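Local coordinates for protein dihydropteroate synthase (Stenotrophomonas maltophilia, PDB 7L6P) that probably catalyses the condensation of para-aminobenzoate with 6-hydroxymethyl-7,8-dihydropterin diphosphate to 7,8-dihydropteroate, a step of folate biosynthesis, at residues 195-200 and 221-226; 137-142 and 183-188; 163-168 and 204-209; 14-19 and 146-151. All coordinates share one frame; numbering follows the deposited sequence.

Interaction 1: 195-200 and 221-226; sequences LLIDLG and LELGVP
One backbone hydrogen bond ties the two segments: Ile-197 N donates to Pro-226 O over 2.9 Å. The same oxygen is approached by Leu-196 CA at 3.3 Å, a CA-H...O contact. With the further backbone bonding of Ile-197 to Leu-228, this is the start of the parallel pairing between barrel strands 195-198 and 227-229.

The remaining contact is mostly apolar. CG2 of Ile-197 presses on CG2 of Val-225 at 3.5 Å, the two side chains crossing at about a right angle. Ile-197 holds CG1 between its backbone N and carbonyl carbon (chi1 57°), and CD1 extends from there to Leu-223 CD1, 4.0 Å away; Leu-178 of helix 170-188 touches Ile-197 as well. On Leu-196, CG rests 4.0 Å from Pro-226 CB. A backbone carbonyl also packs against the valine, Leu-195 O lying 3.4 Å from Val-225 CB.

At the strand's end, Asp-198 OD1 takes the N-H of Gly-200 in an Asx turn, from above the carboxylate plane. Pro-226 can only accept through its backbone, and its carbonyl takes the one hydrogen bond between the segments; buried aliphatic packing makes up most of the rest of the adhesion.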
# COMPACT_ATOMS: atom_id res chain seq x y z
N LEU A 195 19.37 -18.54 -10.08
CA LEU A 195 18.61 -18.97 -8.91
C LEU A 195 17.94 -17.81 -8.18
O LEU A 195 18.57 -16.78 -7.91
CB LEU A 195 19.50 -19.75 -7.94
CG LEU A 195 19.93 -21.10 -8.50
CD1 LEU A 195 21.19 -21.65 -7.81
CD2 LEU A 195 18.77 -22.09 -8.42
N LEU A 196 16.68 -18.02 -7.81
CA LEU A 196 15.93 -17.11 -6.96
C LEU A 196 15.31 -17.92 -5.84
O LEU A 196 15.16 -19.14 -5.96
CB LEU A 196 14.81 -16.38 -7.72
CG LEU A 196 15.18 -15.50 -8.92
CD1 LEU A 196 15.49 -16.35 -10.14
CD2 LEU A 196 14.05 -14.50 -9.22
N ILE A 197 14.95 -17.25 -4.75
CA ILE A 197 14.21 -17.87 -3.67
C ILE A 197 12.83 -17.23 -3.58
O ILE A 197 12.60 -16.09 -4.00
CB ILE A 197 14.94 -17.75 -2.32
CG1 ILE A 197 15.19 -16.28 -2.02
CG2 ILE A 197 16.26 -18.57 -2.36
CD1 ILE A 197 15.71 -16.02 -0.64
N ASP A 198 11.92 -17.99 -2.98
CA ASP A 198 10.55 -17.57 -2.76
C ASP A 198 10.13 -18.15 -1.42
O ASP A 198 10.27 -19.36 -1.20
CB ASP A 198 9.68 -18.08 -3.90
CG ASP A 198 8.21 -17.74 -3.75
OD1 ASP A 198 7.80 -17.20 -2.69
OD2 ASP A 198 7.46 -18.06 -4.70
N LEU A 199 9.64 -17.29 -0.52
CA LEU A 199 9.33 -17.78 0.82
C LEU A 199 8.05 -18.62 0.84
O LEU A 199 7.80 -19.32 1.83
CB LEU A 199 9.24 -16.61 1.80
CG LEU A 199 10.52 -15.77 1.97
CD1 LEU A 199 10.36 -14.71 3.05
CD2 LEU A 199 11.76 -16.67 2.25
N GLY A 200 7.24 -18.56 -0.22
CA GLY A 200 6.04 -19.36 -0.33
C GLY A 200 4.99 -18.98 0.69
O GLY A 200 4.47 -19.83 1.41
N LEU A 221 18.03 -12.08 2.49
CA LEU A 221 18.94 -11.48 1.53
C LEU A 221 20.36 -12.00 1.71
O LEU A 221 21.16 -11.90 0.78
CB LEU A 221 18.95 -9.96 1.70
CG LEU A 221 17.69 -9.25 1.21
CD1 LEU A 221 17.81 -7.78 1.51
CD2 LEU A 221 17.43 -9.52 -0.27
N GLU A 222 20.67 -12.57 2.88
CA GLU A 222 22.00 -13.12 3.11
C GLU A 222 22.25 -14.34 2.23
O GLU A 222 23.39 -14.72 2.03
CB GLU A 222 22.20 -13.46 4.58
N LEU A 223 21.20 -15.01 1.75
CA LEU A 223 21.40 -16.09 0.78
C LEU A 223 22.02 -15.59 -0.53
O LEU A 223 22.54 -16.41 -1.29
CB LEU A 223 20.08 -16.82 0.51
CG LEU A 223 19.61 -17.50 1.79
CD1 LEU A 223 18.19 -18.13 1.69
CD2 LEU A 223 20.65 -18.53 2.19
N GLY A 224 21.97 -14.29 -0.82
CA GLY A 224 22.63 -13.75 -1.98
C GLY A 224 21.96 -13.98 -3.32
O GLY A 224 22.62 -13.87 -4.35
N VAL A 225 20.67 -14.30 -3.34
CA VAL A 225 19.93 -14.49 -4.59
C VAL A 225 18.69 -13.61 -4.53
O VAL A 225 18.19 -13.30 -3.43
CB VAL A 225 19.52 -15.97 -4.80
CG1 VAL A 225 20.73 -16.85 -5.04
CG2 VAL A 225 18.76 -16.46 -3.61
N PRO A 226 18.14 -13.23 -5.68
CA PRO A 226 16.91 -12.43 -5.67
C PRO A 226 15.76 -13.18 -5.00
O PRO A 226 15.65 -14.41 -5.07
CB PRO A 226 16.62 -12.20 -7.16
CG PRO A 226 17.97 -12.32 -7.83
CD PRO A 226 18.71 -13.38 -7.03

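Interaction 2: 137-142 and 183-188; sequences GALDAA and FAAEMA
Leu-139 is the knob of this contact, its forked end fitted against the small residues Ala-184, Ala-185 and Ala-188. Placing CG anti to the backbone N (chi1 -162°) sends the side chain out from helix 138-145 to helix 170-188, where its branches part. CD1 settles over the backbone of Ala-185, 4.0 Å from its CA, and CD2 lies 3.9 Å from Ala-184 O and 4.1 Å from Ala-184 CB. At the fork itself, Leu-139 CG meets the methyl of Ala-188, CB to CG 3.7 Å.

That methyl is the answering bump. Ala-188 CB points toward helix 138-145, where it touches Leu-139 and also approaches Asp-140, whose OD1 is 4.1 Å away at the more exposed margin. The short helical segments pass with their axes 9.7 Å apart at closest and a signed crossing angle of -54°. On the 170-188 side only methyl groups and backbone meet the leucine, so its two branches carry most of the contact between the helices.

Both helices belong to the outer layer of the TIM barrel, where Leu-133 and Phe-190 from loops add apolar cover, on Leu-139 and Ala-185 respectively. Across these segments the cohesion is almost wholly van der Waals, so it depends on the fit of one branched side chain against alanines, with no polar bond to fix direction.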
# COMPACT_ATOMS: atom_id res chain seq x y z
N GLY A 137 13.33 -35.93 -10.79
CA GLY A 137 13.85 -35.45 -12.07
C GLY A 137 13.84 -33.95 -12.28
O GLY A 137 14.36 -33.47 -13.30
N ALA A 138 13.21 -33.18 -11.40
CA ALA A 138 13.08 -31.74 -11.61
C ALA A 138 14.43 -31.04 -11.55
O ALA A 138 14.71 -30.13 -12.35
CB ALA A 138 12.14 -31.16 -10.57
N LEU A 139 15.26 -31.42 -10.58
CA LEU A 139 16.54 -30.77 -10.38
C LEU A 139 17.39 -30.81 -11.64
O LEU A 139 17.88 -29.77 -12.11
CB LEU A 139 17.24 -31.44 -9.21
CG LEU A 139 18.38 -30.74 -8.50
CD1 LEU A 139 17.90 -29.39 -8.01
CD2 LEU A 139 18.85 -31.63 -7.35
N ASP A 140 17.59 -32.00 -12.20
CA ASP A 140 18.42 -32.12 -13.39
C ASP A 140 17.76 -31.50 -14.61
O ASP A 140 18.45 -30.93 -15.47
CB ASP A 140 18.75 -33.59 -13.68
CG ASP A 140 19.72 -34.18 -12.69
OD1 ASP A 140 20.51 -33.39 -12.11
OD2 ASP A 140 19.73 -35.43 -12.53
N ALA A 141 16.44 -31.61 -14.72
CA ALA A 141 15.77 -31.11 -15.91
C ALA A 141 15.91 -29.60 -16.01
O ALA A 141 16.26 -29.06 -17.06
CB ALA A 141 14.30 -31.53 -15.91
N ALA A 142 15.67 -28.90 -14.90
CA ALA A 142 15.76 -27.44 -14.86
C ALA A 142 17.20 -26.95 -15.01
O ALA A 142 17.44 -25.87 -15.58
CB ALA A 142 15.14 -26.93 -13.56
N PHE A 183 22.00 -25.48 -2.26
CA PHE A 183 23.15 -26.38 -2.38
C PHE A 183 22.88 -27.53 -3.33
O PHE A 183 23.74 -27.89 -4.14
CB PHE A 183 23.58 -26.93 -1.03
CG PHE A 183 24.74 -27.89 -1.14
CD1 PHE A 183 26.04 -27.41 -1.26
CD2 PHE A 183 24.53 -29.27 -1.13
CE1 PHE A 183 27.11 -28.27 -1.39
CE2 PHE A 183 25.57 -30.14 -1.25
CZ PHE A 183 26.89 -29.64 -1.37
N ALA A 184 21.69 -28.14 -3.24
CA ALA A 184 21.37 -29.22 -4.17
C ALA A 184 21.38 -28.70 -5.61
O ALA A 184 21.90 -29.35 -6.52
CB ALA A 184 20.02 -29.84 -3.82
N ALA A 185 20.82 -27.50 -5.83
CA ALA A 185 20.91 -26.89 -7.15
C ALA A 185 22.37 -26.64 -7.53
O ALA A 185 22.77 -26.87 -8.68
CB ALA A 185 20.11 -25.60 -7.18
N GLU A 186 23.17 -26.13 -6.59
CA GLU A 186 24.59 -25.94 -6.84
C GLU A 186 25.23 -27.26 -7.30
O GLU A 186 25.95 -27.30 -8.29
CB GLU A 186 25.28 -25.43 -5.57
CG GLU A 186 26.82 -25.27 -5.72
CD GLU A 186 27.57 -24.79 -4.45
OE1 GLU A 186 26.93 -24.37 -3.44
OE2 GLU A 186 28.83 -24.81 -4.47
N MET A 187 24.92 -28.36 -6.60
CA MET A 187 25.49 -29.66 -6.99
C MET A 187 24.98 -30.13 -8.34
O MET A 187 25.69 -30.85 -9.05
CB MET A 187 25.24 -30.73 -5.93
CG MET A 187 26.11 -30.60 -4.71
SD MET A 187 27.86 -30.45 -5.17
CE MET A 187 28.07 -28.76 -4.64
N ALA A 188 23.75 -29.78 -8.71
CA ALA A 188 23.22 -30.18 -10.01
C ALA A 188 23.78 -29.36 -11.17
O ALA A 188 23.49 -29.67 -12.33
CB ALA A 188 21.69 -30.08 -9.98

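Interaction 3: 163-168 and 204-209; sequences ADPHYD and GKTTAH
The rings of Tyr-167 and His-209 form a T-shaped pair, the tyrosine edge directed at the imidazole face, with centroids 4.8 Å apart and planes at 86°. Tyr-167 CD2 stands over the centre of that face, 3.4 Å above the plane. Thr-206 OG1 lies over the opposite face, offset toward the rim. At the imidazole edge, in plane, are Pro-165 O and a water. This water accepts from Tyr-167 N and is hydrogen-bonded to His-209 NE2 at 3.0 Å, thereby bridging the segments.

Around the tyrosine, the hydroxyl donates to Gly-204 O over 2.7 Å, from above the carbonyl plane (39° out of it). Lys-205 CG packs 3.6 Å from the same OH. The lysine chain bends at chi2 and chi4, and its NZ is hydrogen-bonded to Leu-199 O, Gly-200 O, Phe-203 O and His-153 ND1. Pro-165 sets its CB-CG edge over the face of the Gly-204 to Lys-205 peptide, CG being 3.6 Å from Lys-205 N.

Thr-206 N donates to His-209 ND1, well out of the ring plane, and His-209 N to Thr-206 OG1, a capping box at the N-terminus of helix 207-215. The ring stack, the tyrosine hydroxyl bond and the water join two loops at the C-terminal end of the barrel strands, the end that carries the active site in TIM-barrel enzymes.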
# COMPACT_ATOMS: atom_id res chain seq x y z
N ALA A 163 -3.15 -29.21 6.55
CA ALA A 163 -4.30 -28.63 7.23
C ALA A 163 -3.86 -27.81 8.45
O ALA A 163 -4.34 -26.69 8.66
CB ALA A 163 -5.29 -29.72 7.63
N ASP A 164 -2.99 -28.38 9.29
CA ASP A 164 -2.43 -27.69 10.45
C ASP A 164 -0.93 -27.52 10.32
O ASP A 164 -0.15 -28.31 10.85
CB ASP A 164 -2.78 -28.42 11.75
CG ASP A 164 -4.16 -28.05 12.25
OD1 ASP A 164 -4.47 -26.84 12.28
OD2 ASP A 164 -4.94 -28.97 12.62
N PRO A 165 -0.48 -26.46 9.65
CA PRO A 165 0.96 -26.24 9.53
C PRO A 165 1.57 -25.88 10.88
O PRO A 165 0.95 -25.19 11.68
CB PRO A 165 1.05 -25.07 8.55
CG PRO A 165 -0.32 -25.01 7.87
CD PRO A 165 -1.27 -25.47 8.91
N HIS A 166 2.78 -26.36 11.12
CA HIS A 166 3.46 -26.12 12.38
C HIS A 166 4.95 -25.87 12.14
O HIS A 166 5.56 -26.45 11.25
CB HIS A 166 3.29 -27.29 13.36
CG HIS A 166 4.31 -27.29 14.46
ND1 HIS A 166 4.27 -26.42 15.53
CD2 HIS A 166 5.44 -28.03 14.63
CE1 HIS A 166 5.31 -26.64 16.32
NE2 HIS A 166 6.04 -27.61 15.79
N TYR A 167 5.51 -24.98 12.96
CA TYR A 167 6.93 -24.66 12.91
C TYR A 167 7.40 -24.34 14.32
O TYR A 167 6.78 -23.53 15.00
CB TYR A 167 7.21 -23.46 12.02
CG TYR A 167 6.83 -23.62 10.57
CD1 TYR A 167 7.73 -24.15 9.66
CD2 TYR A 167 5.60 -23.19 10.10
CE1 TYR A 167 7.41 -24.27 8.32
CE2 TYR A 167 5.26 -23.32 8.77
CZ TYR A 167 6.17 -23.87 7.89
OH TYR A 167 5.85 -23.99 6.55
N ASP A 168 8.50 -24.96 14.74
CA ASP A 168 9.15 -24.47 15.95
C ASP A 168 9.67 -23.06 15.72
O ASP A 168 9.54 -22.18 16.58
CB ASP A 168 10.30 -25.38 16.34
CG ASP A 168 9.85 -26.77 16.71
OD1 ASP A 168 8.73 -26.91 17.29
OD2 ASP A 168 10.61 -27.73 16.42
N GLY A 204 1.56 -24.11 3.34
CA GLY A 204 1.91 -24.75 4.59
C GLY A 204 2.21 -23.74 5.67
O GLY A 204 3.12 -23.96 6.47
N LYS A 205 1.42 -22.65 5.73
CA LYS A 205 1.68 -21.59 6.69
C LYS A 205 0.37 -20.97 7.17
O LYS A 205 -0.52 -20.67 6.37
CB LYS A 205 2.56 -20.50 6.07
CG LYS A 205 4.01 -20.91 5.93
CD LYS A 205 4.62 -20.32 4.67
CE LYS A 205 5.94 -21.01 4.34
NZ LYS A 205 5.93 -21.59 2.97
N THR A 206 0.28 -20.75 8.48
CA THR A 206 -0.81 -19.96 9.01
C THR A 206 -0.61 -18.48 8.66
O THR A 206 0.45 -18.06 8.17
CB THR A 206 -0.89 -20.09 10.53
OG1 THR A 206 0.29 -19.51 11.12
CG2 THR A 206 -1.08 -21.51 10.97
N THR A 207 -1.65 -17.68 8.93
CA THR A 207 -1.48 -16.24 8.76
C THR A 207 -0.35 -15.73 9.65
O THR A 207 0.44 -14.88 9.23
CB THR A 207 -2.78 -15.50 9.06
OG1 THR A 207 -3.78 -15.89 8.12
CG2 THR A 207 -2.57 -13.98 8.99
N ALA A 208 -0.23 -16.28 10.87
CA ALA A 208 0.84 -15.87 11.78
C ALA A 208 2.20 -16.20 11.20
O ALA A 208 3.12 -15.38 11.26
CB ALA A 208 0.66 -16.55 13.15
N HIS A 209 2.36 -17.41 10.65
CA HIS A 209 3.61 -17.78 10.00
C HIS A 209 3.93 -16.81 8.88
O HIS A 209 5.09 -16.39 8.72
CB HIS A 209 3.56 -19.21 9.47
CG HIS A 209 3.31 -20.25 10.52
ND1 HIS A 209 2.58 -21.39 10.28
CD2 HIS A 209 3.67 -20.30 11.82
CE1 HIS A 209 2.52 -22.12 11.38
NE2 HIS A 209 3.17 -21.47 12.34
O HOH W 1 3.41 -23.21 14.74

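Interaction 4: 14-19 and 146-151; sequences PQLDCA and GVPVVL
The N-terminal beta hairpin, strands 15-18 and 21-24, meets the TIM barrel here where strand 149-152 is about to begin. Its main point of contact is Pro-148, whose CG and CD touch the hairpin. CD of this proline lies 3.4 Å from Asp-17 O, and the same carbonyl is 3.7 Å from CG, so that one edge of the ring rests on the strand's backbone. CG also touches two side chains, Leu-16 CB and Cys-18 SG, each at 4.2 Å; the proline therefore meets three consecutive residues of the hairpin strand.

In a parallel barrel of this kind one end collects the N-termini of the strands, and the hairpin packs against that end: besides Pro-148, Leu-16 touches Met-126 of strand 126-129 and Leu-196 of strand 195-198. Pro-148 itself contacts Leu-196, so Leu-16, Pro-148 and Leu-196 touch one another in an apolar cluster.

Cys-18 is the centre of an inverse gamma turn, marked by a weak bond from Ala-19 N to Asp-17 O. The turn carries the chain on to Ala-19, whose CB comes 4.1 Å from Val-147 CG1. Val-147 reaches it with the branch that stands anti to its own carbonyl carbon (chi1 -56°). The carboxylate of Asp-17 is engaged within the hairpin, OD1 accepting from Gly-20 N.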
# COMPACT_ATOMS: atom_id res chain seq x y z
N PRO A 14 21.78 -6.25 -10.03
CA PRO A 14 21.76 -7.57 -10.66
C PRO A 14 20.67 -7.66 -11.71
O PRO A 14 19.80 -6.80 -11.83
CB PRO A 14 21.49 -8.52 -9.49
CG PRO A 14 20.74 -7.70 -8.52
CD PRO A 14 21.28 -6.29 -8.65
N GLN A 15 20.68 -8.77 -12.43
CA GLN A 15 19.69 -8.97 -13.47
C GLN A 15 19.59 -10.45 -13.77
O GLN A 15 20.53 -11.22 -13.57
CB GLN A 15 20.07 -8.19 -14.72
CG GLN A 15 21.51 -8.40 -15.09
CD GLN A 15 21.83 -7.81 -16.44
OE1 GLN A 15 21.72 -8.49 -17.46
NE2 GLN A 15 22.22 -6.53 -16.45
N LEU A 16 18.43 -10.84 -14.29
CA LEU A 16 18.21 -12.19 -14.77
C LEU A 16 18.30 -12.19 -16.29
O LEU A 16 17.69 -11.33 -16.95
CB LEU A 16 16.84 -12.70 -14.33
CG LEU A 16 16.62 -12.72 -12.82
CD1 LEU A 16 15.24 -13.21 -12.54
CD2 LEU A 16 17.64 -13.62 -12.17
N ASP A 17 19.05 -13.14 -16.83
CA ASP A 17 19.01 -13.43 -18.26
C ASP A 17 17.99 -14.54 -18.48
O ASP A 17 18.30 -15.72 -18.34
CB ASP A 17 20.39 -13.82 -18.78
CG ASP A 17 20.44 -13.87 -20.30
OD1 ASP A 17 19.40 -14.15 -20.93
OD2 ASP A 17 21.52 -13.60 -20.87
N CYS A 18 16.77 -14.14 -18.83
CA CYS A 18 15.65 -15.06 -18.99
C CYS A 18 15.59 -15.53 -20.44
O CYS A 18 14.76 -15.10 -21.24
CB CYS A 18 14.35 -14.39 -18.55
SG CYS A 18 14.30 -14.00 -16.78
N ALA A 19 16.50 -16.45 -20.77
CA ALA A 19 16.64 -16.99 -22.12
C ALA A 19 16.77 -15.87 -23.15
O ALA A 19 16.14 -15.87 -24.20
CB ALA A 19 15.46 -17.90 -22.47
N GLY A 146 18.81 -24.10 -18.49
CA GLY A 146 19.60 -22.88 -18.48
C GLY A 146 18.83 -21.62 -18.16
O GLY A 146 19.39 -20.52 -18.30
N VAL A 147 17.57 -21.71 -17.74
CA VAL A 147 16.83 -20.50 -17.42
C VAL A 147 16.79 -20.31 -15.91
O VAL A 147 16.90 -21.29 -15.15
CB VAL A 147 15.42 -20.56 -18.02
CG1 VAL A 147 15.51 -20.78 -19.51
CG2 VAL A 147 14.60 -21.67 -17.36
N PRO A 148 16.61 -19.09 -15.42
CA PRO A 148 16.48 -18.88 -13.97
C PRO A 148 15.32 -19.68 -13.38
O PRO A 148 14.32 -19.94 -14.04
CB PRO A 148 16.26 -17.37 -13.85
CG PRO A 148 16.95 -16.80 -15.06
CD PRO A 148 16.71 -17.81 -16.15
N VAL A 149 15.49 -20.10 -12.13
CA VAL A 149 14.52 -20.96 -11.46
C VAL A 149 14.25 -20.41 -10.07
O VAL A 149 15.19 -20.05 -9.34
CB VAL A 149 14.99 -22.43 -11.36
CG1 VAL A 149 13.97 -23.26 -10.57
CG2 VAL A 149 15.23 -23.04 -12.75
N VAL A 150 12.98 -20.31 -9.71
CA VAL A 150 12.58 -19.84 -8.39
C VAL A 150 12.43 -21.05 -7.46
O VAL A 150 11.59 -21.92 -7.70
CB VAL A 150 11.26 -19.06 -8.47
CG1 VAL A 150 10.89 -18.55 -7.11
CG2 VAL A 150 11.41 -17.91 -9.44
N LEU A 151 13.21 -21.09 -6.39
CA LEU A 151 13.07 -22.13 -5.39
C LEU A 151 12.10 -21.63 -4.32
O LEU A 151 12.44 -20.76 -3.51
CB LEU A 151 14.42 -22.49 -4.78
CG LEU A 151 15.50 -22.88 -5.80
CD1 LEU A 151 16.83 -23.23 -5.11
CD2 LEU A 151 15.04 -24.00 -6.72

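Interactions 1 and 4 share the eight-stranded parallel barrel, in which strands 149-152 and 195-198 are neighbours; their centres are 12 Å apart, and Leu-196 O and Asp-198 N probably bond to Leu-151. Interaction 2 lies in the outer helical layer, touching interaction 4 through Ala-142 on Val-149 and interaction 1 through Ala-185 on Leu-195. Interaction 3 is remote from interaction 4, centres 29 Å apart on opposite sides of the chain's centre, yet Lys-205 NZ links it to Leu-199 and Gly-200 of interaction 1. Along the chain, interaction 4 opens first and interaction 2 begins inside it; interaction 3 opens before interaction 2 closes and in turn crosses interaction 1, whose second segment comes last. Together they span the barrel from its hairpin-covered end to its opposite loops.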